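Putative sugar ABC transport system, substrate-binding protein (Bordetella parapertussis, PDB 5IX8) probably binds a sugar in the periplasm as the solute-binding component of an ABC transporter. Local coordinates at residues A[154-159]-A[176-182]; A[188-192]-A[215-221]; A[227-233]-A[246-252]. All blocks are in the same frame, centred on the assembly; numbering follows the deposited sequence. Where two conformers were deposited one is given.

Contact 1 (A[154-159]-A[176-182]). With EDO (1,2-ethanediol), chain E; EDO (1,2-ethanediol), chain F; SO4 (sulfate ion), chain C.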
# COMPACT_ATOMS: atom_id res chain seq x y z
N TRP A 154 3.23 8.56 2.36
CA TRP A 154 2.66 8.07 1.11
C TRP A 154 1.27 8.63 0.80
O TRP A 154 0.98 8.80 -0.39
CB TRP A 154 2.66 6.52 1.08
CG TRP A 154 2.00 5.82 2.24
CD1 TRP A 154 2.57 5.47 3.43
CD2 TRP A 154 0.63 5.41 2.32
NE1 TRP A 154 1.64 4.87 4.26
CE2 TRP A 154 0.44 4.83 3.61
CE3 TRP A 154 -0.47 5.51 1.46
CZ2 TRP A 154 -0.78 4.30 4.02
CZ3 TRP A 154 -1.69 5.00 1.87
CH2 TRP A 154 -1.83 4.41 3.14
N PRO A 155 0.41 8.96 1.76
CA PRO A 155 -0.86 9.61 1.37
C PRO A 155 -0.60 10.96 0.75
O PRO A 155 -1.30 11.34 -0.20
CB PRO A 155 -1.63 9.73 2.71
CG PRO A 155 -1.08 8.55 3.56
CD PRO A 155 0.41 8.66 3.21
N ARG A 156 0.39 11.69 1.25
CA ARG A 156 0.72 12.97 0.64
C ARG A 156 1.24 12.78 -0.78
O ARG A 156 0.89 13.55 -1.69
CB ARG A 156 1.74 13.73 1.51
CG ARG A 156 1.90 15.17 1.03
CD ARG A 156 3.09 15.90 1.64
NE ARG A 156 4.33 15.49 1.01
CZ ARG A 156 5.21 14.65 1.56
NH1 ARG A 156 5.08 14.23 2.82
NH2 ARG A 156 6.29 14.29 0.86
N LEU A 157 2.09 11.75 -1.00
CA LEU A 157 2.59 11.49 -2.34
C LEU A 157 1.46 11.18 -3.30
O LEU A 157 1.42 11.69 -4.43
CB LEU A 157 3.62 10.34 -2.33
CG LEU A 157 4.88 10.60 -1.49
CD1 LEU A 157 5.73 9.34 -1.44
CD2 LEU A 157 5.72 11.75 -2.03
N ARG A 158 0.50 10.35 -2.87
CA ARG A 158 -0.64 10.04 -3.72
C ARG A 158 -1.44 11.29 -4.04
O ARG A 158 -1.87 11.49 -5.18
CB ARG A 158 -1.54 9.02 -3.06
CG ARG A 158 -0.82 7.68 -2.93
CD ARG A 158 -1.67 6.59 -2.27
NE ARG A 158 -0.84 5.41 -2.11
CZ ARG A 158 -1.28 4.18 -1.83
NH1 ARG A 158 -2.59 3.93 -1.72
NH2 ARG A 158 -0.39 3.20 -1.69
N TYR A 159 -1.68 12.13 -3.02
CA TYR A 159 -2.37 13.39 -3.24
C TYR A 159 -1.63 14.27 -4.23
O TYR A 159 -2.22 14.84 -5.15
CB TYR A 159 -2.55 14.10 -1.91
CG TYR A 159 -2.99 15.53 -2.04
CD1 TYR A 159 -4.20 15.86 -2.62
CD2 TYR A 159 -2.16 16.56 -1.56
CE1 TYR A 159 -4.58 17.19 -2.73
CE2 TYR A 159 -2.56 17.89 -1.65
CZ TYR A 159 -3.78 18.19 -2.23
OH TYR A 159 -4.15 19.52 -2.33
N ALA A 176 -7.09 19.87 0.82
CA ALA A 176 -6.98 18.55 1.44
C ALA A 176 -6.65 18.70 2.92
O ALA A 176 -5.64 19.31 3.27
CB ALA A 176 -5.92 17.72 0.74
N ALA A 177 -7.47 18.12 3.77
CA ALA A 177 -7.24 18.16 5.22
C ALA A 177 -6.73 16.77 5.63
O ALA A 177 -7.49 15.78 5.58
CB ALA A 177 -8.51 18.55 5.97
N PHE A 178 -5.48 16.69 6.07
CA PHE A 178 -4.86 15.41 6.41
C PHE A 178 -5.15 15.13 7.88
O PHE A 178 -4.67 15.85 8.76
CB PHE A 178 -3.36 15.45 6.16
CG PHE A 178 -2.96 15.44 4.70
CD1 PHE A 178 -3.05 16.59 3.92
CD2 PHE A 178 -2.50 14.26 4.10
CE1 PHE A 178 -2.70 16.57 2.55
CE2 PHE A 178 -2.11 14.23 2.77
CZ PHE A 178 -2.22 15.38 1.98
N ARG A 179 -5.98 14.12 8.15
CA ARG A 179 -6.46 13.87 9.50
C ARG A 179 -7.07 12.48 9.54
O ARG A 179 -7.40 11.90 8.50
CB ARG A 179 -7.51 14.90 9.91
CG ARG A 179 -8.70 14.80 8.94
CD ARG A 179 -9.69 15.88 9.09
NE ARG A 179 -10.45 15.64 10.30
CZ ARG A 179 -11.73 15.93 10.46
NH1 ARG A 179 -12.29 15.71 11.62
NH2 ARG A 179 -12.44 16.45 9.46
N GLY A 180 -7.24 11.98 10.76
CA GLY A 180 -7.82 10.67 10.98
C GLY A 180 -6.81 9.56 10.83
O GLY A 180 -5.60 9.78 10.83
N GLU A 181 -7.33 8.33 10.74
CA GLU A 181 -6.50 7.13 10.64
C GLU A 181 -6.90 6.28 9.43
O GLU A 181 -6.49 5.13 9.33
CB GLU A 181 -6.56 6.29 11.91
CG GLU A 181 -7.92 5.78 12.18
CD GLU A 181 -7.96 4.91 13.41
OE1 GLU A 181 -6.88 4.38 13.80
OE2 GLU A 181 -9.06 4.73 13.99
N MSE A 182 -7.66 6.86 8.51
CA MSE A 182 -8.00 6.22 7.24
C MSE A 182 -8.92 5.00 7.44
O MSE A 182 -8.90 4.04 6.66
CB MSE A 182 -6.73 5.86 6.46
CG MSE A 182 -5.86 7.10 6.23
SE MSE A 182 -4.45 6.89 4.96
CE MSE A 182 -3.53 5.50 5.92
C1 EDO E . -5.78 1.50 11.48
O1 EDO E . -5.39 2.77 12.01
C2 EDO E . -7.00 1.67 10.57
O2 EDO E . -6.60 2.35 9.38
C1 EDO F . -6.81 13.81 13.62
O1 EDO F . -5.83 12.93 13.07
C2 EDO F . -6.08 14.95 14.30
O2 EDO F . -5.57 15.82 13.28
S SO4 C . 2.69 14.10 5.66
O1 SO4 C . 3.52 15.07 4.97
O2 SO4 C . 3.34 12.81 5.81
O3 SO4 C . 1.40 13.92 4.97
O4 SO4 C . 2.37 14.65 6.99
O HOH W 1 -4.68 21.22 -0.10
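Tyr159 OH has two partners: Lys163, one turn on along helix 154-168, hydrogen-bonds to it, and so does a water 2.9 Å away. The same water accepts the backbone N-H of Ala176, at 2.9 Å from its N, and so ties the phenol to the loop 176-182. CG of Tyr159 stands opposite its backbone N (chi1 168°), which swings the ring out from the helix to the loop. There one ring face takes two neighbours. The CB methyl of Ala176 sits over it in a CH-pi contact, 3.9 Å from the ring centroid, while Phe178 turns its edge toward the same face in an offset edge-to-face pair, the planes at 78°. Its CZ comes 3.7 Å from Tyr159 CD2, and its CE2 rests against the helix backbone, 3.8 Å from Arg156 CA.

Farther along the loop, selenomethionine Met182 meets Trp154 from the opposite direction. Its CE touches CH2 of the indole at 3.4 Å, and SE stands obliquely to the six-membered ring in a Met-aromatic contact while also touching CG of Pro155. Tyr57 touches both Trp154 and Met182. Beside this apolar row, Arg156 NH1 donates to O1 of a sulfate at 2.8 Å; Gly151 N and Glu153 N bind the same anion just ahead of the helix, while Glu153 and Glu160 also pair with the guanidinium. Apolar and aromatic packing, with one water bridge, thus joins the start of helix 154-168 to the loop between strand 172-173 and helix 184-197, in an alpha/beta domain of the periplasmic binding protein fold.

Contact 2 (A[188-192]-A[215-221]). With SO4 (sulfate ion), chain D.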
# COMPACT_ATOMS: atom_id res chain seq x y z
N MSE A 188 -16.43 7.76 6.01
CA MSE A 188 -17.83 8.13 6.06
C MSE A 188 -17.99 9.56 6.60
O MSE A 188 -18.65 10.41 5.99
CB MSE A 188 -18.60 7.14 6.94
CG MSE A 188 -19.93 7.67 7.36
SE MSE A 188 -21.17 7.54 5.88
CE MSE A 188 -21.74 5.96 6.73
N ALA A 189 -17.36 9.84 7.73
CA ALA A 189 -17.61 11.13 8.37
C ALA A 189 -16.99 12.25 7.54
O ALA A 189 -17.60 13.32 7.36
CB ALA A 189 -17.06 11.12 9.80
N GLN A 190 -15.78 12.03 7.05
CA GLN A 190 -15.16 13.10 6.28
C GLN A 190 -15.90 13.35 4.98
O GLN A 190 -16.04 14.51 4.55
CB GLN A 190 -13.69 12.80 6.02
CG GLN A 190 -12.86 12.82 7.30
CD GLN A 190 -11.40 12.58 7.05
OE1 GLN A 190 -10.81 13.01 6.01
NE2 GLN A 190 -10.77 11.89 8.00
N THR A 191 -16.37 12.29 4.32
CA THR A 191 -17.02 12.50 3.03
C THR A 191 -18.41 13.08 3.24
O THR A 191 -18.86 13.93 2.46
CB THR A 191 -17.08 11.19 2.23
OG1 THR A 191 -15.75 10.67 2.11
CG2 THR A 191 -17.64 11.46 0.81
N GLN A 192 -19.08 12.65 4.31
CA GLN A 192 -20.39 13.23 4.58
C GLN A 192 -20.28 14.74 4.79
O GLN A 192 -21.09 15.53 4.27
CB GLN A 192 -20.99 12.55 5.81
CG GLN A 192 -22.37 13.02 6.16
CD GLN A 192 -23.11 11.94 6.92
OE1 GLN A 192 -22.84 11.71 8.10
NE2 GLN A 192 -24.00 11.24 6.23
N ALA A 215 -16.48 6.67 1.69
CA ALA A 215 -16.99 7.70 0.79
C ALA A 215 -18.24 7.21 0.06
O ALA A 215 -19.22 7.96 -0.07
CB ALA A 215 -15.90 8.12 -0.21
N VAL A 216 -18.22 5.96 -0.39
CA VAL A 216 -19.40 5.39 -1.05
C VAL A 216 -20.58 5.33 -0.09
O VAL A 216 -21.71 5.64 -0.47
CB VAL A 216 -19.06 4.01 -1.64
CG1 VAL A 216 -20.33 3.24 -2.07
CG2 VAL A 216 -18.12 4.16 -2.84
N ARG A 217 -20.34 4.96 1.18
CA ARG A 217 -21.46 4.94 2.14
C ARG A 217 -22.04 6.33 2.29
O ARG A 217 -23.27 6.50 2.35
CB ARG A 217 -21.06 4.43 3.53
CG ARG A 217 -20.62 2.97 3.65
CD ARG A 217 -20.42 2.59 5.16
NE ARG A 217 -21.66 2.32 5.90
CZ ARG A 217 -21.79 2.35 7.23
NH1 ARG A 217 -20.78 2.71 8.00
NH2 ARG A 217 -22.97 2.06 7.82
N ALA A 218 -21.18 7.35 2.38
CA ALA A 218 -21.65 8.73 2.50
C ALA A 218 -22.42 9.17 1.27
O ALA A 218 -23.46 9.84 1.39
CB ALA A 218 -20.47 9.68 2.76
N ALA A 219 -21.92 8.83 0.08
CA ALA A 219 -22.59 9.20 -1.16
C ALA A 219 -23.95 8.53 -1.24
O ALA A 219 -24.94 9.16 -1.63
CB ALA A 219 -21.72 8.82 -2.36
N ARG A 220 -24.03 7.26 -0.81
CA ARG A 220 -25.31 6.55 -0.84
C ARG A 220 -26.30 7.22 0.11
O ARG A 220 -27.48 7.43 -0.24
CB ARG A 220 -25.11 5.07 -0.48
CG ARG A 220 -24.48 4.23 -1.60
CD ARG A 220 -24.13 2.78 -1.16
NE ARG A 220 -23.54 2.02 -2.27
CZ ARG A 220 -23.00 0.79 -2.17
NH1 ARG A 220 -22.95 0.17 -0.99
NH2 ARG A 220 -22.50 0.19 -3.24
N GLN A 221 -25.86 7.56 1.31
CA GLN A 221 -26.77 8.15 2.28
C GLN A 221 -27.25 9.52 1.80
O GLN A 221 -28.43 9.86 1.98
CB GLN A 221 -26.10 8.25 3.66
CG GLN A 221 -26.94 9.02 4.69
CD GLN A 221 -26.57 8.72 6.18
OE1 GLN A 221 -25.99 9.54 6.85
NE2 GLN A 221 -26.99 7.57 6.68
S SO4 D . -24.83 2.67 -5.63
O1 SO4 D . -24.45 2.13 -6.92
O2 SO4 D . -23.62 2.94 -4.84
O3 SO4 D . -25.57 3.91 -5.82
O4 SO4 D . -25.67 1.68 -4.97
O HOH W 2 -23.63 11.74 3.39
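Ala218 sits where helix 184-197 and helix 209-221 press together, its methyl 3.7 Å from Thr191 CB and also against the backbone N of Gln192. The segment axes approach to 7.7 Å and cross at -48°, a close spacing made possible by the small residues Ala215 and Ala218 on one side and Thr191 on the other. Thr191 lays its CG2 between the two alanines and brings OG1 to 3.5 Å from Ala215 CB; the hydroxyl itself is hydrogen-bonded to the carbonyl of Gly187 within its own helix, so this polar atom is satisfied inside the tight part.

The outer side of the contact, away from Thr191 and Ala215, is looser and more polar. Selenomethionine Met188 leads out to it from the buried core. Its chain leaves CB with CG opposite the backbone N (chi1 163°) and then bends twice, which carries SE to 3.8 Å from Ala218 CB and CE over one face of the exposed Arg217 guanidinium, 3.5 Å above the plane and displaced toward its rim. A turn further on along both helices, Gln192 meets Gln221. In the conformer given, one of two deposited for Gln192, NE2 donates to Gln221 OE1 over 2.7 Å, the two amide planes only 17° apart and the acceptor lying near the plane of the donor amide. This NE2 also donates to a water that hands a hydrogen to Ala218 O. Because it is seen in that one conformer, the amide bond is doubtful as a permanent link. The chemistry implies a helix pair joined chiefly by close fit and apolar burial, with its one direct polar link at the rim, seen in one of two conformers of Gln192.

Contact 3 (A[227-233]-A[246-252])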
# COMPACT_ATOMS: atom_id res chain seq x y z
N LYS A 227 -18.79 9.95 -8.29
CA LYS A 227 -17.95 8.82 -8.64
C LYS A 227 -16.71 8.86 -7.76
O LYS A 227 -16.11 9.93 -7.61
CB LYS A 227 -17.53 8.85 -10.11
CG LYS A 227 -18.72 8.77 -11.05
CD LYS A 227 -18.28 8.97 -12.49
CE LYS A 227 -19.43 8.63 -13.41
NZ LYS A 227 -19.86 7.22 -13.12
N VAL A 228 -16.34 7.72 -7.21
CA VAL A 228 -15.25 7.64 -6.23
C VAL A 228 -14.04 7.00 -6.88
O VAL A 228 -14.17 6.06 -7.68
CB VAL A 228 -15.70 6.87 -4.97
CG1 VAL A 228 -14.55 6.73 -3.96
CG2 VAL A 228 -16.90 7.59 -4.35
N LEU A 229 -12.86 7.56 -6.59
CA LEU A 229 -11.57 7.00 -6.95
C LEU A 229 -10.91 6.52 -5.68
O LEU A 229 -10.98 7.20 -4.65
CB LEU A 229 -10.67 8.04 -7.62
CG LEU A 229 -11.22 8.52 -8.97
CD1 LEU A 229 -11.99 9.80 -8.81
CD2 LEU A 229 -10.10 8.68 -9.98
N THR A 230 -10.27 5.36 -5.76
CA THR A 230 -9.63 4.84 -4.57
C THR A 230 -8.52 3.88 -5.00
O THR A 230 -8.15 3.80 -6.17
CB THR A 230 -10.68 4.17 -3.68
OG1 THR A 230 -10.14 3.91 -2.37
CG2 THR A 230 -11.17 2.88 -4.30
N SER A 231 -7.96 3.16 -4.02
CA SER A 231 -6.83 2.30 -4.28
C SER A 231 -6.95 1.05 -3.42
O SER A 231 -7.49 1.10 -2.32
CB SER A 231 -5.53 3.06 -4.00
OG SER A 231 -4.41 2.28 -4.39
N ALA A 232 -6.45 -0.06 -3.97
CA ALA A 232 -6.34 -1.37 -3.33
C ALA A 232 -7.67 -2.12 -3.33
O ALA A 232 -8.58 -1.79 -2.58
CB ALA A 232 -5.79 -1.25 -1.91
N MSE A 233 -7.76 -3.14 -4.18
CA MSE A 233 -9.02 -3.83 -4.38
C MSE A 233 -9.45 -4.68 -3.21
O MSE A 233 -8.63 -5.34 -2.58
CB MSE A 233 -8.94 -4.74 -5.61
CG MSE A 233 -8.85 -3.94 -6.93
SE MSE A 233 -10.58 -3.19 -7.46
CE MSE A 233 -11.57 -4.83 -7.83
N LEU A 246 -17.64 3.34 -8.31
CA LEU A 246 -16.19 3.53 -8.30
C LEU A 246 -15.74 3.72 -9.74
O LEU A 246 -15.95 2.84 -10.59
CB LEU A 246 -15.45 2.34 -7.67
CG LEU A 246 -15.65 2.04 -6.18
CD1 LEU A 246 -14.80 0.80 -5.78
CD2 LEU A 246 -15.34 3.23 -5.28
N LEU A 247 -15.11 4.86 -10.01
CA LEU A 247 -14.62 5.14 -11.36
C LEU A 247 -13.39 4.33 -11.67
O LEU A 247 -13.22 3.81 -12.79
CB LEU A 247 -14.31 6.63 -11.50
CG LEU A 247 -13.64 7.10 -12.79
CD1 LEU A 247 -14.50 6.80 -14.01
CD2 LEU A 247 -13.30 8.59 -12.68
N ALA A 248 -12.51 4.20 -10.69
CA ALA A 248 -11.23 3.54 -10.88
C ALA A 248 -10.67 3.18 -9.52
O ALA A 248 -10.85 3.93 -8.54
CB ALA A 248 -10.24 4.44 -11.63
N VAL A 249 -9.96 2.07 -9.48
CA VAL A 249 -9.30 1.61 -8.28
C VAL A 249 -7.89 1.23 -8.67
O VAL A 249 -7.70 0.33 -9.49
CB VAL A 249 -10.00 0.39 -7.64
CG1 VAL A 249 -9.20 -0.06 -6.40
CG2 VAL A 249 -11.46 0.71 -7.28
N ALA A 250 -6.92 1.87 -8.07
CA ALA A 250 -5.55 1.46 -8.36
C ALA A 250 -5.30 0.08 -7.74
O ALA A 250 -5.67 -0.16 -6.60
CB ALA A 250 -4.58 2.51 -7.84
N SER A 251 -4.71 -0.83 -8.52
CA SER A 251 -4.33 -2.14 -7.98
C SER A 251 -3.11 -1.98 -7.07
O SER A 251 -2.14 -1.34 -7.47
CB SER A 251 -4.01 -3.12 -9.13
OG SER A 251 -3.36 -4.33 -8.69
N GLU A 252 -3.15 -2.53 -5.86
CA GLU A 252 -1.97 -2.60 -5.00
C GLU A 252 -1.66 -4.07 -4.76
O GLU A 252 -2.32 -4.72 -3.93
CB GLU A 252 -2.21 -1.86 -3.70
CG GLU A 252 -2.32 -0.35 -3.96
CD GLU A 252 -2.33 0.48 -2.68
OE1 GLU A 252 -1.32 0.47 -1.93
OE2 GLU A 252 -3.36 1.13 -2.41
O HOH W 3 -5.38 -4.21 -5.31
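A beta-alpha-beta crossover links strand 227-231 through helix 235-242 to strand 246-250, and this contact is the parallel pairing of its two strands. Leu247 N donates to Val228 O, Thr230 N to Ala248 O, and Ala250 N to Thr230 O at 3.0 Å. The ladder ends with Ala232 N on Ala250 O, a short 2.7 Å bond running nearly along the C=O axis. The second strand turns a corner at Leu247, putting an extra residue opposite the first strand, and the N-H of the following Ala248 is buried with no partner in the model.

On the face carrying Val228 and Thr230, the apolar packing is continuous. CD2 of Leu246 lies 3.7 Å from Val228 CB, and the CG2 methyls of Thr230 and Val249 run side by side, while the Thr230 hydroxyl turns to Thr206. Selenomethionine Met233, just past the strand, folds its SE back to 3.6 Å from Val249 CG1. Helix 235-242 packs on Leu246 here, whereas helix 122-135 covers the face of Leu229, Ser231, Ala248 and Ala250.

At the C-terminal ends of the strands, Ser231 OG donates to Glu252 OE2 at 2.5 Å, reaching it from above the carboxylate plane. Arg158 forms a salt bridge to the other oxygen, OE1, so this buried carboxylate is held at both ends and would probably stay ionised. A water joins Met233 N and Glu252 N, accepting from each. Adjacent parallel strands joined by a helical crossover are the building unit of the alpha/beta domains of periplasmic binding proteins.

The three contacts follow one another along the chain, each closing before the next opens, and lie about 16 to 17 Å apart between centres. All belong to the domain built on the mixed sheet that contains strands 142-145, 201-205, 227-231 and 246-250. Contact 3 is part of that sheet; contact 2 pairs two helices beside it, and Val216 of helix 209-221 packs on Val228 and Leu246. Contact 1 joins contact 3 through the Arg158-Glu252 salt bridge, whereas a weak bond between Arg179 O and Gln190 NE2 connects it to contact 2. Sheet, helices and loop are thus knit into one unit, consistent with a lobe that moves as a body.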